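Local coordinates for conserved protein (PDB 1I36) that is of unknown function but binds NADP through a Rossmann-type domain and resembles 3-hydroxyacid dehydrogenases in structure, at residues Thr14-Leu19 / Val24-Ser29; Arg81-Asp86 / Gly129-Glu134; Lys210-Cys213 / Arg218-Glu221; Glu225-Leu230 / Ile234-Pro239. The protein carries 1 engineered substitution. All coordinates share one frame; numbering follows the deposited sequence.

Contact 1 of 4, residues Thr14-Leu19 / Val24-Ser29; sequences TLASRL and VEVVTS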
loop_
_atom_site.group_PDB
_atom_site.type_symbol
_atom_site.label_atom_id
_atom_site.label_comp_id
_atom_site.label_asym_id
_atom_site.label_seq_id
_atom_site.Cartn_x
_atom_site.Cartn_y
_atom_site.Cartn_z
ATOM N N THR A 14 -30.955 9.481 5.937
ATOM C CA THR A 14 -30.325 8.541 6.849
ATOM C C THR A 14 -30.098 9.140 8.235
ATOM O O THR A 14 -30.507 8.551 9.240
ATOM C CB THR A 14 -28.999 8.048 6.249
ATOM O OG1 THR A 14 -29.261 7.461 4.972
ATOM C CG2 THR A 14 -28.347 7.026 7.136
ATOM N N LEU A 15 -29.443 10.301 8.286
ATOM C CA LEU A 15 -29.161 10.993 9.549
ATOM C C LEU A 15 -30.425 11.518 10.211
ATOM O O LEU A 15 -30.586 11.376 11.413
ATOM C CB LEU A 15 -28.204 12.181 9.309
ATOM C CG LEU A 15 -26.836 11.824 8.707
ATOM C CD1 LEU A 15 -25.994 13.085 8.472
ATOM C CD2 LEU A 15 -26.118 10.863 9.631
ATOM N N ALA A 16 -31.310 12.154 9.446
ATOM C CA ALA A 16 -32.542 12.686 10.015
ATOM C C ALA A 16 -33.398 11.582 10.648
ATOM O O ALA A 16 -33.935 11.754 11.736
ATOM C CB ALA A 16 -33.338 13.431 8.965
ATOM N N SER A 17 -33.481 10.440 9.975
ATOM C CA SER A 17 -34.250 9.304 10.441
ATOM C C SER A 17 -33.732 8.807 11.812
ATOM O O SER A 17 -34.533 8.518 12.728
ATOM C CB SER A 17 -34.170 8.203 9.377
ATOM O OG SER A 17 -34.942 7.088 9.721
ATOM N N ARG A 18 -32.410 8.758 11.966
ATOM C CA ARG A 18 -31.783 8.315 13.219
ATOM C C ARG A 18 -32.053 9.318 14.337
ATOM O O ARG A 18 -32.451 8.948 15.456
ATOM C CB ARG A 18 -30.273 8.132 13.031
ATOM C CG ARG A 18 -29.477 7.794 14.299
ATOM C CD ARG A 18 -30.028 6.547 15.012
ATOM N NE ARG A 18 -29.962 5.353 14.176
ATOM C CZ ARG A 18 -28.844 4.663 13.950
ATOM N NH1 ARG A 18 -27.693 5.064 14.487
ATOM N NH2 ARG A 18 -28.889 3.518 13.271
ATOM N N LEU A 19 -31.835 10.591 14.036
ATOM C CA LEU A 19 -32.059 11.663 15.006
ATOM C C LEU A 19 -33.523 11.714 15.474
ATOM O O LEU A 19 -33.812 11.901 16.658
ATOM C CB LEU A 19 -31.666 13.019 14.385
ATOM C CG LEU A 19 -30.193 13.221 13.993
ATOM C CD1 LEU A 19 -30.033 14.517 13.233
ATOM C CD2 LEU A 19 -29.313 13.258 15.253
ATOM N N VAL A 24 -35.253 13.908 18.431
ATOM C CA VAL A 24 -34.846 15.225 17.945
ATOM C C VAL A 24 -35.835 15.716 16.904
ATOM O O VAL A 24 -36.277 14.952 16.070
ATOM C CB VAL A 24 -33.421 15.139 17.316
ATOM C CG1 VAL A 24 -32.992 16.467 16.664
ATOM C CG2 VAL A 24 -32.442 14.705 18.369
ATOM N N GLU A 25 -36.222 16.985 16.965
ATOM C CA GLU A 25 -37.113 17.486 15.933
ATOM C C GLU A 25 -36.237 17.882 14.734
ATOM O O GLU A 25 -35.343 18.684 14.879
ATOM C CB GLU A 25 -37.878 18.721 16.389
ATOM C CG GLU A 25 -39.086 18.924 15.484
ATOM C CD GLU A 25 -39.527 20.357 15.360
ATOM O OE1 GLU A 25 -39.191 21.182 16.242
ATOM O OE2 GLU A 25 -40.233 20.649 14.367
ATOM N N VAL A 26 -36.445 17.257 13.585
ATOM C CA VAL A 26 -35.658 17.553 12.391
ATOM C C VAL A 26 -36.517 18.360 11.431
ATOM O O VAL A 26 -37.687 18.031 11.243
ATOM C CB VAL A 26 -35.161 16.242 11.734
ATOM C CG1 VAL A 26 -34.372 15.452 12.747
ATOM C CG2 VAL A 26 -36.320 15.367 11.327
ATOM N N VAL A 27 -35.953 19.423 10.848
ATOM C CA VAL A 27 -36.721 20.284 9.934
ATOM C C VAL A 27 -35.989 20.555 8.622
ATOM O O VAL A 27 -34.770 20.496 8.562
ATOM C CB VAL A 27 -37.093 21.676 10.569
ATOM C CG1 VAL A 27 -37.611 21.526 12.000
ATOM C CG2 VAL A 27 -35.938 22.638 10.506
ATOM N N THR A 28 -36.745 20.862 7.577
ATOM C CA THR A 28 -36.138 21.157 6.284
ATOM C C THR A 28 -37.151 21.939 5.431
ATOM O O THR A 28 -38.342 21.908 5.726
ATOM C CB THR A 28 -35.748 19.840 5.548
ATOM O OG1 THR A 28 -34.829 20.148 4.506
ATOM C CG2 THR A 28 -36.960 19.180 4.938
ATOM N N SER A 29 -36.659 22.642 4.407
ATOM C CA SER A 29 -37.495 23.422 3.501
ATOM C C SER A 29 -37.624 22.671 2.192
ATOM O O SER A 29 -36.617 22.327 1.576
ATOM C CB SER A 29 -36.855 24.780 3.244
ATOM O OG SER A 29 -37.612 25.530 2.319
#

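Contact 2 of 4, residues Arg81-Asp86 / Gly129-Glu134; sequences RGIYVD and GRDAEE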
loop_
_atom_site.group_PDB
_atom_site.type_symbol
_atom_site.label_atom_id
_atom_site.label_comp_id
_atom_site.label_asym_id
_atom_site.label_seq_id
_atom_site.Cartn_x
_atom_site.Cartn_y
_atom_site.Cartn_z
ATOM N N ARG A 81 -26.728 31.387 12.966
ATOM C CA ARG A 81 -25.992 31.895 14.115
ATOM C C ARG A 81 -25.557 30.724 15.005
ATOM O O ARG A 81 -24.734 30.886 15.909
ATOM C CB ARG A 81 -26.837 32.904 14.900
ATOM C CG ARG A 81 -26.908 34.278 14.231
ATOM C CD ARG A 81 -27.755 35.225 15.036
ATOM N NE ARG A 81 -27.882 36.495 14.331
ATOM C CZ ARG A 81 -27.032 37.513 14.448
ATOM N NH1 ARG A 81 -25.979 37.425 15.266
ATOM N NH2 ARG A 81 -27.201 38.590 13.684
ATOM N N GLY A 82 -26.082 29.541 14.704
ATOM C CA GLY A 82 -25.701 28.337 15.439
ATOM C C GLY A 82 -24.505 27.719 14.712
ATOM O O GLY A 82 -23.600 28.432 14.236
ATOM N N ILE A 83 -24.505 26.393 14.611
ATOM C CA ILE A 83 -23.436 25.678 13.910
ATOM C C ILE A 83 -23.920 25.200 12.536
ATOM O O ILE A 83 -25.029 24.700 12.379
ATOM C CB ILE A 83 -22.960 24.477 14.741
ATOM C CG1 ILE A 83 -22.186 25.000 15.938
ATOM C CG2 ILE A 83 -22.028 23.579 13.953
ATOM C CD1 ILE A 83 -22.094 23.987 16.990
ATOM N N TYR A 84 -23.079 25.429 11.543
ATOM C CA TYR A 84 -23.345 25.031 10.161
ATOM C C TYR A 84 -22.356 23.877 9.858
ATOM O O TYR A 84 -21.138 24.039 9.947
ATOM C CB TYR A 84 -23.069 26.214 9.236
ATOM C CG TYR A 84 -23.447 25.934 7.790
ATOM C CD1 TYR A 84 -22.496 25.420 6.892
ATOM C CD2 TYR A 84 -24.709 26.240 7.317
ATOM C CE1 TYR A 84 -22.798 25.241 5.545
ATOM C CE2 TYR A 84 -25.035 26.066 5.983
ATOM C CZ TYR A 84 -24.068 25.569 5.097
ATOM O OH TYR A 84 -24.383 25.420 3.784
ATOM N N VAL A 85 -22.920 22.707 9.604
ATOM C CA VAL A 85 -22.168 21.488 9.341
ATOM C C VAL A 85 -22.209 21.141 7.864
ATOM O O VAL A 85 -23.255 20.814 7.324
ATOM C CB VAL A 85 -22.758 20.336 10.166
ATOM C CG1 VAL A 85 -21.886 19.096 10.064
ATOM C CG2 VAL A 85 -22.867 20.779 11.643
ATOM N N ASP A 86 -21.074 21.280 7.202
ATOM C CA ASP A 86 -21.008 20.977 5.784
ATOM C C ASP A 86 -20.486 19.540 5.616
ATOM O O ASP A 86 -19.350 19.223 5.983
ATOM C CB ASP A 86 -20.132 21.991 5.047
ATOM C CG ASP A 86 -20.234 21.839 3.521
ATOM O OD1 ASP A 86 -19.934 20.749 2.995
ATOM O OD2 ASP A 86 -20.630 22.795 2.844
ATOM N N GLY A 129 -12.932 21.690 13.292
ATOM C CA GLY A 129 -13.333 23.077 13.504
ATOM C C GLY A 129 -13.501 23.286 15.000
ATOM O O GLY A 129 -13.679 22.316 15.762
ATOM N N ARG A 130 -13.543 24.553 15.422
ATOM C CA ARG A 130 -13.674 24.918 16.840
ATOM C C ARG A 130 -14.948 24.426 17.460
ATOM O O ARG A 130 -15.014 24.166 18.665
ATOM C CB ARG A 130 -13.630 26.447 17.041
ATOM C CG ARG A 130 -12.366 27.105 16.638
ATOM C CD ARG A 130 -12.398 28.608 17.032
ATOM N NE ARG A 130 -12.526 28.798 18.475
ATOM C CZ ARG A 130 -13.641 29.203 19.063
ATOM N NH1 ARG A 130 -14.709 29.463 18.331
ATOM N NH2 ARG A 130 -13.675 29.387 20.373
ATOM N N ASP A 131 -15.980 24.379 16.646
ATOM C CA ASP A 131 -17.284 23.931 17.082
ATOM C C ASP A 131 -17.558 22.459 16.805
ATOM O O ASP A 131 -18.711 22.015 16.928
ATOM C CB ASP A 131 -18.332 24.768 16.370
ATOM C CG ASP A 131 -18.142 26.264 16.635
ATOM O OD1 ASP A 131 -18.545 26.701 17.728
ATOM O OD2 ASP A 131 -17.536 26.956 15.775
ATOM N N ALA A 132 -16.524 21.701 16.437
ATOM C CA ALA A 132 -16.712 20.272 16.119
ATOM C C ALA A 132 -17.247 19.467 17.321
ATOM O O ALA A 132 -18.120 18.571 17.183
ATOM C CB ALA A 132 -15.368 19.672 15.595
ATOM N N GLU A 133 -16.714 19.777 18.502
ATOM C CA GLU A 133 -17.148 19.128 19.737
ATOM C C GLU A 133 -18.631 19.354 19.978
ATOM O O GLU A 133 -19.335 18.476 20.473
ATOM C CB GLU A 133 -16.397 19.700 20.933
ATOM C CG GLU A 133 -14.963 19.280 21.066
ATOM C CD GLU A 133 -14.388 19.741 22.403
ATOM O OE1 GLU A 133 -15.016 19.446 23.454
ATOM O OE2 GLU A 133 -13.337 20.426 22.399
ATOM N N GLU A 134 -19.122 20.528 19.599
ATOM C CA GLU A 134 -20.531 20.842 19.785
ATOM C C GLU A 134 -21.416 20.001 18.840
ATOM O O GLU A 134 -22.486 19.520 19.240
ATOM C CB GLU A 134 -20.749 22.344 19.600
ATOM C CG GLU A 134 -22.170 22.858 19.857
ATOM C CD GLU A 134 -22.670 22.667 21.282
ATOM O OE1 GLU A 134 -21.836 22.656 22.232
ATOM O OE2 GLU A 134 -23.909 22.528 21.437
#

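Contact 3 of 4, residues Lys210-Cys213 / Arg218-Glu221; sequences KSSC and RRYE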
loop_
_atom_site.group_PDB
_atom_site.type_symbol
_atom_site.label_atom_id
_atom_site.label_comp_id
_atom_site.label_asym_id
_atom_site.label_seq_id
_atom_site.Cartn_x
_atom_site.Cartn_y
_atom_site.Cartn_z
ATOM N N LYS A 210 -11.201 -6.806 -6.665
ATOM C CA LYS A 210 -12.498 -7.015 -7.296
ATOM C C LYS A 210 -13.338 -5.737 -7.309
ATOM O O LYS A 210 -13.858 -5.354 -8.346
ATOM C CB LYS A 210 -13.258 -8.129 -6.577
ATOM C CG LYS A 210 -12.880 -9.538 -7.011
ATOM C CD LYS A 210 -13.293 -9.798 -8.460
ATOM C CE LYS A 210 -14.819 -9.811 -8.641
ATOM N NZ LYS A 210 -15.468 -10.936 -7.916
ATOM N N SER A 211 -13.447 -5.070 -6.163
ATOM C CA SER A 211 -14.223 -3.840 -6.060
ATOM C C SER A 211 -13.676 -2.749 -6.979
ATOM O O SER A 211 -14.447 -2.026 -7.620
ATOM C CB SER A 211 -14.223 -3.331 -4.625
ATOM O OG SER A 211 -14.496 -4.383 -3.716
ATOM N N SER A 212 -12.347 -2.651 -7.055
ATOM C CA SER A 212 -11.682 -1.653 -7.895
ATOM C C SER A 212 -11.983 -1.844 -9.374
ATOM O O SER A 212 -12.019 -0.876 -10.145
ATOM C CB SER A 212 -10.158 -1.667 -7.666
ATOM O OG SER A 212 -9.816 -0.923 -6.503
ATOM N N CYS A 213 -12.167 -3.093 -9.782
ATOM C CA CYS A 213 -12.468 -3.375 -11.180
ATOM C C CYS A 213 -13.959 -3.169 -11.465
ATOM O O CYS A 213 -14.330 -2.571 -12.475
ATOM C CB CYS A 213 -12.011 -4.790 -11.528
ATOM S SG CYS A 213 -10.241 -5.008 -11.164
ATOM N N ARG A 218 -16.202 4.804 -11.616
ATOM C CA ARG A 218 -16.362 5.726 -10.497
ATOM C C ARG A 218 -15.001 6.022 -9.858
ATOM O O ARG A 218 -14.714 7.167 -9.517
ATOM C CB ARG A 218 -17.338 5.163 -9.457
ATOM C CG ARG A 218 -17.544 6.062 -8.209
ATOM C CD ARG A 218 -18.133 7.453 -8.550
ATOM N NE ARG A 218 -18.032 8.407 -7.429
ATOM C CZ ARG A 218 -17.612 9.670 -7.542
ATOM N NH1 ARG A 218 -17.252 10.158 -8.726
ATOM N NH2 ARG A 218 -17.522 10.447 -6.464
ATOM N N ARG A 219 -14.160 4.991 -9.734
ATOM C CA ARG A 219 -12.830 5.143 -9.153
ATOM C C ARG A 219 -11.975 6.126 -9.943
ATOM O O ARG A 219 -11.170 6.864 -9.370
ATOM C CB ARG A 219 -12.097 3.793 -9.097
ATOM C CG ARG A 219 -12.637 2.805 -8.076
ATOM C CD ARG A 219 -12.426 3.277 -6.639
ATOM N NE ARG A 219 -12.479 2.143 -5.729
ATOM C CZ ARG A 219 -13.595 1.568 -5.299
ATOM N NH1 ARG A 219 -14.781 2.038 -5.678
ATOM N NH2 ARG A 219 -13.522 0.465 -4.557
ATOM N N TYR A 220 -12.119 6.096 -11.262
ATOM C CA TYR A 220 -11.365 6.980 -12.137
ATOM C C TYR A 220 -11.750 8.440 -11.887
ATOM O O TYR A 220 -10.870 9.309 -11.783
ATOM C CB TYR A 220 -11.607 6.618 -13.597
ATOM C CG TYR A 220 -10.919 7.548 -14.543
ATOM C CD1 TYR A 220 -9.548 7.462 -14.748
ATOM C CD2 TYR A 220 -11.636 8.522 -15.241
ATOM C CE1 TYR A 220 -8.894 8.309 -15.621
ATOM C CE2 TYR A 220 -10.991 9.385 -16.127
ATOM C CZ TYR A 220 -9.617 9.269 -16.311
ATOM O OH TYR A 220 -8.958 10.107 -17.185
ATOM N N GLU A 221 -13.058 8.686 -11.782
ATOM C CA GLU A 221 -13.600 10.022 -11.524
ATOM C C GLU A 221 -13.135 10.457 -10.130
ATOM O O GLU A 221 -12.737 11.595 -9.928
ATOM C CB GLU A 221 -15.140 10.022 -11.538
ATOM C CG GLU A 221 -15.845 9.570 -12.835
ATOM C CD GLU A 221 -15.440 10.352 -14.065
ATOM O OE1 GLU A 221 -15.363 11.603 -14.002
ATOM O OE2 GLU A 221 -15.202 9.701 -15.111
#

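Contact 4 of 4, residues Glu225-Leu230 / Ile234-Pro239; sequences EVQDML and IDPVMP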
loop_
_atom_site.group_PDB
_atom_site.type_symbol
_atom_site.label_atom_id
_atom_site.label_comp_id
_atom_site.label_asym_id
_atom_site.label_seq_id
_atom_site.Cartn_x
_atom_site.Cartn_y
_atom_site.Cartn_z
ATOM N N GLU A 225 -10.554 13.772 -8.715
ATOM C CA GLU A 225 -10.842 14.684 -7.599
ATOM C C GLU A 225 -9.708 14.645 -6.596
ATOM O O GLU A 225 -9.300 15.680 -6.085
ATOM C CB GLU A 225 -12.137 14.293 -6.876
ATOM C CG GLU A 225 -13.364 14.288 -7.752
ATOM C CD GLU A 225 -14.619 13.732 -7.050
ATOM O OE1 GLU A 225 -14.539 13.226 -5.895
ATOM O OE2 GLU A 225 -15.698 13.805 -7.681
ATOM N N VAL A 226 -9.251 13.438 -6.250
ATOM C CA VAL A 226 -8.142 13.289 -5.308
ATOM C C VAL A 226 -6.931 14.058 -5.822
ATOM O O VAL A 226 -6.248 14.729 -5.060
ATOM C CB VAL A 226 -7.741 11.783 -5.097
ATOM C CG1 VAL A 226 -6.326 11.670 -4.518
ATOM C CG2 VAL A 226 -8.734 11.102 -4.183
ATOM N N GLN A 227 -6.650 13.928 -7.111
ATOM C CA GLN A 227 -5.523 14.617 -7.692
ATOM C C GLN A 227 -5.693 16.130 -7.475
ATOM O O GLN A 227 -4.765 16.801 -7.037
ATOM C CB GLN A 227 -5.450 14.275 -9.188
ATOM C CG GLN A 227 -4.629 15.232 -10.073
ATOM C CD GLN A 227 -3.155 15.283 -9.728
ATOM O OE1 GLN A 227 -2.504 14.254 -9.601
ATOM N NE2 GLN A 227 -2.611 16.497 -9.609
ATOM N N ASP A 228 -6.880 16.655 -7.786
ATOM C CA ASP A 228 -7.120 18.096 -7.595
ATOM C C ASP A 228 -6.986 18.494 -6.119
ATOM O O ASP A 228 -6.310 19.478 -5.801
ATOM C CB ASP A 228 -8.483 18.498 -8.177
ATOM C CG ASP A 228 -8.467 18.516 -9.702
ATOM O OD1 ASP A 228 -7.361 18.527 -10.279
ATOM O OD2 ASP A 228 -9.544 18.492 -10.334
ATOM N N MET A 229 -7.515 17.667 -5.212
ATOM C CA MET A 229 -7.425 17.961 -3.788
ATOM C C MET A 229 -5.979 17.958 -3.304
ATOM O O MET A 229 -5.552 18.888 -2.616
ATOM C CB MET A 229 -8.326 17.026 -2.973
ATOM C CG MET A 229 -9.853 17.224 -3.281
ATOM S SD MET A 229 -11.027 16.238 -2.271
ATOM C CE MET A 229 -12.646 16.444 -3.216
ATOM N N LEU A 230 -5.199 16.947 -3.695
ATOM C CA LEU A 230 -3.802 16.896 -3.319
ATOM C C LEU A 230 -3.046 18.111 -3.861
ATOM O O LEU A 230 -2.118 18.597 -3.219
ATOM C CB LEU A 230 -3.137 15.625 -3.864
ATOM C CG LEU A 230 -3.202 14.361 -3.030
ATOM C CD1 LEU A 230 -2.436 13.263 -3.798
ATOM C CD2 LEU A 230 -2.544 14.637 -1.640
ATOM N N ILE A 234 0.198 20.056 -2.200
ATOM C CA ILE A 234 1.547 19.712 -2.697
ATOM C C ILE A 234 1.536 19.627 -4.237
ATOM O O ILE A 234 0.541 19.958 -4.872
ATOM C CB ILE A 234 2.006 18.310 -2.161
ATOM C CG1 ILE A 234 1.044 17.217 -2.637
ATOM C CG2 ILE A 234 1.995 18.275 -0.644
ATOM C CD1 ILE A 234 1.545 15.750 -2.417
ATOM N N ASP A 235 2.661 19.222 -4.828
ATOM C CA ASP A 235 2.753 18.995 -6.289
ATOM C C ASP A 235 2.771 17.460 -6.345
ATOM O O ASP A 235 3.832 16.837 -6.257
ATOM C CB ASP A 235 4.053 19.579 -6.861
ATOM C CG ASP A 235 4.067 21.116 -6.826
ATOM O OD1 ASP A 235 2.977 21.722 -6.793
ATOM O OD2 ASP A 235 5.167 21.721 -6.815
ATOM N N PRO A 236 1.586 16.836 -6.467
ATOM C CA PRO A 236 1.430 15.370 -6.506
ATOM C C PRO A 236 2.049 14.641 -7.696
ATOM O O PRO A 236 1.914 15.078 -8.835
ATOM C CB PRO A 236 -0.090 15.186 -6.424
ATOM C CG PRO A 236 -0.589 16.352 -7.156
ATOM C CD PRO A 236 0.305 17.501 -6.749
ATOM N N VAL A 237 2.704 13.513 -7.401
ATOM C CA VAL A 237 3.357 12.678 -8.417
ATOM C C VAL A 237 2.640 11.357 -8.692
ATOM O O VAL A 237 2.473 10.975 -9.851
ATOM C CB VAL A 237 4.778 12.341 -7.981
ATOM C CG1 VAL A 237 5.412 11.341 -8.960
ATOM C CG2 VAL A 237 5.592 13.632 -7.873
ATOM N N MET A 238 2.191 10.674 -7.640
ATOM C CA MET A 238 1.531 9.378 -7.782
ATOM C C MET A 238 0.152 9.308 -8.466
ATOM O O MET A 238 -0.114 8.379 -9.236
ATOM C CB MET A 238 1.492 8.659 -6.417
ATOM C CG MET A 238 2.856 8.395 -5.777
ATOM S SD MET A 238 3.814 7.136 -6.692
ATOM C CE MET A 238 2.993 5.662 -6.170
ATOM N N PRO A 239 -0.735 10.308 -8.249
ATOM C CA PRO A 239 -2.049 10.219 -8.907
ATOM C C PRO A 239 -2.027 10.073 -10.450
ATOM O O PRO A 239 -2.924 9.456 -11.018
ATOM C CB PRO A 239 -2.735 11.524 -8.481
ATOM C CG PRO A 239 -2.099 11.827 -7.140
ATOM C CD PRO A 239 -0.646 11.531 -7.419
HETATM O O HOH W 1 0.104 13.375 -10.146
#

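Contact 1 of 4, residues Thr14-Leu19 / Val24-Ser29
V24 meets L19 through backbone and side chain together. Its amide N donates to L19 O at 3.0 Å, with an N-H...O angle of 159°, and the donor stands tilted from the carbonyl plane of L19 rather than lying in it. This bond ties the chain entering strand 25-28 to the last turn of helix 10-21. V24 CB rests 3.3 Å from the same L19 O, and V24 CG2 also lies against that oxygen, so one carbonyl is gripped by an N-H and flanked by methine and methyl. Carbon packing adds to it: V24 CB and L19 CB are 4.0 Å apart.

Two residues on, V26 turns back to the helix. With chi1 at -57°, its CG1 lies beside the backbone N and opposite the carbonyl carbon, which brings this methyl to L19 CB at 4.0 Å and to the backbone A16 O at 3.9 Å. The other branch, CG2, faces A16 CB at 4.3 Å. A16 has only a methyl group here, consistent with the close approach of strand and helix, 6.2 Å between A16 CA and V26 CA.

The contact is the second half of a beta-alpha-beta crossover, strand 2-6, helix 10-21, strand 25-28, as in Rossmann-type dinucleotide-binding domains. Strand 25-28 lies in the sheet between strands 2-6 and 47-48, while A16 also touches F5 of strand 2-6.

Contact 2 of 4, residues Arg81-Asp86 / Gly129-Glu134
I83, the first residue of strand 83-86, and D131, the residue just before helix 132-136, bring their backbones to a CA-CA distance of 7.1 Å, the nearest approach of the two segments. The type I turn G129-A132, closed by the bond from A132 N to G129 O at 3.0 Å, swings the chain into the helix and presents D131 to the strand.

I83 carries its whole side of the contact. Its chi1 of -71° puts CG1 beside the backbone N, and the CG1-CD1 arm runs out to the turn and the first helical turn. There I83 CG1 meets D131 CB at 3.9 Å, and I83 CD1 lies equally near the same D131 CB, so the aspartate offers its methylene, not its carboxylate, to the isoleucine. The side chains cross at a slant. Farther along, E134 lies next to the end of the isoleucine; the modelled approach there is too short to be trusted, and this part of the contact stays doubtful. The E134 carboxylate forms a salt bridge with K137. The dependable part of the contact is aliphatic, the D131 methylene on a buried isoleucine.

Strand 83-86 runs parallel between strands 59-62 and 106-112. Both I83 and D131 also touch V108 of the neighbouring strand 106-112, whereas Y84 packs on helix 69-77. The turn between strand 124-128 and helix 132-136 thus sits against strands 83-86 and 106-112.

Contact 3 of 4, residues Lys210-Cys213 / Arg218-Glu221
Van der Waals packing of a guanidinium on a helix backbone carries this contact: R219 reaches from helix 216-231 to S211 and S212 on helix 202-214. The backbone atoms S212 CA and S211 O lie over one face of the R219 guanidinium. R219 NH2 comes within 3.9 Å of S211 CB, and R219 NE lies 4.1 Å from S212 OG, beyond bonding range. The bend at chi2 (-66°) folds the arginine chain so that its flat end lies against the other helix. At the closest backbone approach, S212 CA and R219 CA are 7.0 Å apart.

The polar bonds of the serines go elsewhere. S211 OG is hydrogen-bonded to S207 O in its own helix; S212 OG has weak bonds to R208 O and to S170 OG of helix 154-182. F246 of helix 238-249 touches both S212 and R219, so a third helix adjoins the contact.

Chemically, the short serine side chains are consistent with the guanidinium lying so near the backbone, and S211 O over its face is likely to give a mild electrostatic attraction without a directed bond. The two segments are thus joined mainly by van der Waals packing, with neither a salt bridge nor a hydrogen bond between them.

Contact 4 of 4, residues Glu225-Leu230 / Ile234-Pro239
The turn that links helix 216-231 to helix 238-249 folds back on the first helix here, and L230 and I234 begin the return. I234 N donates to L230 O at 2.9 Å, nearly straight (173°) and almost in line with the C=O bond. I234 CG1 also lies against that oxygen. The I234 CD1 methyl reaches L230 CD2 at 4.3 Å.

Beyond the turn two prolines pack on L230 and Q227. L230 CB and P236 CB meet at 4.0 Å as the two side chains run antiparallel alongside one another, and L230 CD1 touches P239 CG at 3.7 Å. Q227 lies roughly perpendicular to the P236 and P239 side chains. Its CG is anti to the backbone N (chi1 161°) and the chain bends at chi2, which carries the amide to the two prolines: Q227 NE2 approaches P236 CG at 3.2 Å, and Q227 OE1 lies beside P239 CB and CG. A water donates to Q227 OE1 and P236 O, at 2.8 Å from each. Cut back to an alanine here, the glutamine would lose its amide, which would probably leave the water without one of its two acceptors and open a gap beside the rings of P236 and P239.

L161 of helix 154-182 packs on L230 from within the chain; the second subunit adds A179 against L230 and E175 against P239, while its E175 also accepts from V237 N and M238 N. Leucine and proline carbons thus form an apolar centre, with polar ties at its borders: one backbone bond at the turn and a water bridge at the glutamine.

Contacts 1 and 2 both reach the same sheet of the nucleotide-binding domain; their centres are about 17 Å apart and their nearest atoms about 7 Å, without touching. Contacts 3 and 4 share helix 216-231 in the helical part of the chain, also about 17 Å between centres, and meet where R218 NH2 packs 4.0 Å from E225 OE2. Contact 1 lies about 36 Å from contact 4, centre to centre, on opposite sides of the chain's centre. As for NADP, the side chains of A16 in contact 1 and R219 in contact 3 come within about 11 and 12 Å of it, while E225, in segment 225-230, hydrogen-bonds N89, a residue that binds NADP.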